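Local coordinates for periplasmic branched-chain amino acid-binding protein (Burkholderia mallei, PDB 3I09) that probably captures branched-chain amino acids or related small carboxylates in the periplasm for an ABC transporter, and here holds acetoacetic acid, at residues V118-D123 with D316-G321. Residues are numbered along the deposited sequence; the frame is centred on the assembly and turned at random.
Sequences VHYAYD and DFYAKG. With AAE (acetoacetic acid), chain C; EDO (1,2-ethanediol), chain M.
Tyr120 and Tyr318 reach past each other in opposite directions, Tyr318 sending its hydroxyl to the backbone of Ala121 and Tyr120 its own toward the side chain of Asp316. Their planes are tilted by 22°, but the rings are slid apart, with centroids 5.9 Å from one another, so they barely overlap. The touch is narrow: Tyr120 CE2 lies 3.8 Å from Tyr318 CE2, and Tyr318 CD2 is equally near that same Tyr120 carbon. The tight end lies at Ala121, where Tyr318 OH comes within 3.2 Å of Ala121 CA and 3.4 Å of Ala121 CB. With CG anti to the backbone N (chi1 174°), Tyr318 extends from its turn to this loop. Its hydroxyl is bonded to Ser252 OG, while Ala282 and Ser285 of helix 278-297 and Met329 of strand 329-338 pack against its side chain. In this type I periplasmic binding fold, the loop 120-123 links strand 117-119, at the edge of a largely parallel sheet, to helix 124-137, which Asp123 N-caps. The loop that packs on Tyr318 also supplies Tyr122 to the ligand pocket, its OH 3.6 Å from C5 of the acetoacetic acid. Contact thins toward Asp316: its OD2 is 4.4 Å from Tyr120 OH, and Ser285 OG joins the two by bonding to both. The turn carrying Tyr318 is pinned from within by Asp316 OD1: the bond from Tyr318 N, above the carboxylate plane, makes an Asx turn, and a straighter one from Ala319 N (158°) completes an Asx motif. Beyond it, partly exposed Asp316 and Phe317 meet a 1,2-ethanediol through backbone atoms; this molecule, probably a crystallisation additive, makes a weak hydrogen bond to Asp316 O.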
loop_
_atom_site.group_PDB
_atom_site.type_symbol
_atom_site.label_atom_id
_atom_site.label_comp_id
_atom_site.label_asym_id
_atom_site.label_seq_id
_atom_site.Cartn_x
_atom_site.Cartn_y
_atom_site.Cartn_z
ATOM N N VAL A 118 1.122 -13.031 0.978
ATOM C CA VAL A 118 1.884 -12.281 0.019
ATOM C C VAL A 118 1.608 -10.801 0.281
ATOM O O VAL A 118 0.438 -10.409 0.370
ATOM C CB VAL A 118 1.475 -12.643 -1.413
ATOM C CG1 VAL A 118 2.239 -11.776 -2.439
ATOM C CG2 VAL A 118 1.731 -14.132 -1.643
ATOM N N HIS A 119 2.676 -9.992 0.360
ATOM C CA HIS A 119 2.537 -8.546 0.519
ATOM C C HIS A 119 2.973 -7.935 -0.804
ATOM O O HIS A 119 4.146 -7.934 -1.161
ATOM C CB HIS A 119 3.338 -8.034 1.728
ATOM C CG HIS A 119 2.824 -6.722 2.283
ATOM N ND1 HIS A 119 3.481 -6.037 3.281
ATOM C CD2 HIS A 119 1.690 -6.023 2.039
ATOM C CE1 HIS A 119 2.813 -4.937 3.575
ATOM N NE2 HIS A 119 1.716 -4.901 2.842
ATOM N N TYR A 120 1.986 -7.459 -1.563
ATOM C CA TYR A 120 2.153 -7.333 -2.994
ATOM C C TYR A 120 2.684 -5.996 -3.517
ATOM O O TYR A 120 3.468 -5.995 -4.484
ATOM C CB TYR A 120 0.858 -7.672 -3.728
ATOM C CG TYR A 120 1.028 -8.021 -5.203
ATOM C CD1 TYR A 120 1.285 -9.331 -5.602
ATOM C CD2 TYR A 120 0.819 -7.051 -6.206
ATOM C CE1 TYR A 120 1.380 -9.669 -6.954
ATOM C CE2 TYR A 120 0.940 -7.378 -7.570
ATOM C CZ TYR A 120 1.194 -8.700 -7.933
ATOM O OH TYR A 120 1.328 -9.065 -9.253
ATOM N N ALA A 121 2.225 -4.884 -2.944
ATOM C CA ALA A 121 2.417 -3.557 -3.571
ATOM C C ALA A 121 3.496 -2.664 -2.982
ATOM O O ALA A 121 4.279 -2.048 -3.722
ATOM C CB ALA A 121 1.094 -2.803 -3.636
ATOM N N TYR A 122 3.520 -2.554 -1.669
ATOM C CA TYR A 122 4.446 -1.668 -0.951
ATOM C C TYR A 122 4.453 -2.094 0.514
ATOM O O TYR A 122 3.592 -2.836 0.931
ATOM C CB TYR A 122 4.049 -0.196 -1.038
ATOM C CG TYR A 122 2.870 0.161 -0.202
ATOM C CD1 TYR A 122 1.598 -0.301 -0.530
ATOM C CD2 TYR A 122 3.023 0.828 1.011
ATOM C CE1 TYR A 122 0.483 -0.019 0.294
ATOM C CE2 TYR A 122 1.913 1.151 1.815
ATOM C CZ TYR A 122 0.665 0.703 1.474
ATOM O OH TYR A 122 -0.413 1.000 2.292
ATOM N N ASP A 123 5.423 -1.628 1.279
ATOM C CA ASP A 123 5.316 -1.713 2.742
ATOM C C ASP A 123 6.012 -0.545 3.389
ATOM O O ASP A 123 6.627 0.302 2.724
ATOM C CB ASP A 123 5.776 -3.075 3.335
ATOM C CG ASP A 123 7.264 -3.351 3.194
ATOM O OD1 ASP A 123 8.071 -2.409 3.216
ATOM O OD2 ASP A 123 7.600 -4.564 3.071
ATOM N N ASP A 316 4.145 -7.829 -15.723
ATOM C CA ASP A 316 2.966 -7.255 -16.332
ATOM C C ASP A 316 3.067 -5.715 -16.309
ATOM O O ASP A 316 4.132 -5.161 -16.000
ATOM C CB ASP A 316 1.707 -7.839 -15.684
ATOM C CG ASP A 316 1.559 -7.481 -14.198
ATOM O OD1 ASP A 316 2.207 -6.530 -13.725
ATOM O OD2 ASP A 316 0.734 -8.126 -13.511
ATOM N N PHE A 317 1.966 -5.034 -16.676
ATOM C CA PHE A 317 1.938 -3.582 -16.732
ATOM C C PHE A 317 2.216 -2.928 -15.352
ATOM O O PHE A 317 2.587 -1.748 -15.292
ATOM C CB PHE A 317 0.557 -3.103 -17.224
ATOM C CG PHE A 317 -0.469 -3.152 -16.155
ATOM C CD1 PHE A 317 -1.137 -4.322 -15.859
ATOM C CD2 PHE A 317 -0.701 -2.044 -15.371
ATOM C CE1 PHE A 317 -2.017 -4.376 -14.797
ATOM C CE2 PHE A 317 -1.615 -2.103 -14.321
ATOM C CZ PHE A 317 -2.261 -3.279 -14.050
ATOM N N TYR A 318 1.993 -3.685 -14.280
ATOM C CA TYR A 318 2.193 -3.206 -12.905
ATOM C C TYR A 318 3.665 -3.314 -12.472
ATOM O O TYR A 318 4.242 -2.334 -12.025
ATOM C CB TYR A 318 1.255 -3.942 -11.923
ATOM C CG TYR A 318 1.560 -3.558 -10.500
ATOM C CD1 TYR A 318 1.242 -2.266 -10.028
ATOM C CD2 TYR A 318 2.190 -4.444 -9.635
ATOM C CE1 TYR A 318 1.579 -1.870 -8.725
ATOM C CE2 TYR A 318 2.558 -4.047 -8.309
ATOM C CZ TYR A 318 2.256 -2.749 -7.883
ATOM O OH TYR A 318 2.634 -2.390 -6.592
ATOM N N ALA A 319 4.276 -4.483 -12.650
ATOM C CA ALA A 319 5.607 -4.734 -12.133
ATOM C C ALA A 319 6.273 -5.898 -12.798
ATOM O O ALA A 319 5.618 -6.786 -13.334
ATOM C CB ALA A 319 5.577 -4.980 -10.598
ATOM N N LYS A 320 7.597 -5.878 -12.729
ATOM C CA LYS A 320 8.406 -7.074 -12.916
ATOM C C LYS A 320 8.918 -7.459 -11.538
ATOM O O LYS A 320 9.445 -6.620 -10.817
ATOM C CB LYS A 320 9.572 -6.837 -13.848
ATOM C CG LYS A 320 9.159 -6.339 -15.233
ATOM N N GLY A 321 8.735 -8.715 -11.152
ATOM C CA GLY A 321 9.180 -9.140 -9.834
ATOM C C GLY A 321 8.969 -10.600 -9.514
ATOM O O GLY A 321 8.849 -11.434 -10.401
HETATM O O1 AAE C . -1.653 0.156 6.040
HETATM C C2 AAE C . -2.439 1.106 6.205
HETATM O O3 AAE C . -3.227 1.164 7.175
HETATM C C4 AAE C . -2.388 2.261 5.220
HETATM C C5 AAE C . -3.369 2.067 4.097
HETATM O O8 AAE C . -3.940 0.966 3.910
HETATM C C9 AAE C . -3.479 3.217 3.139
HETATM C C1 EDO M . 5.129 -4.300 -19.141
HETATM O O1 EDO M . 4.988 -3.037 -18.494
HETATM C C2 EDO M . 3.782 -4.879 -19.552
HETATM O O2 EDO M . 3.721 -4.986 -20.973
#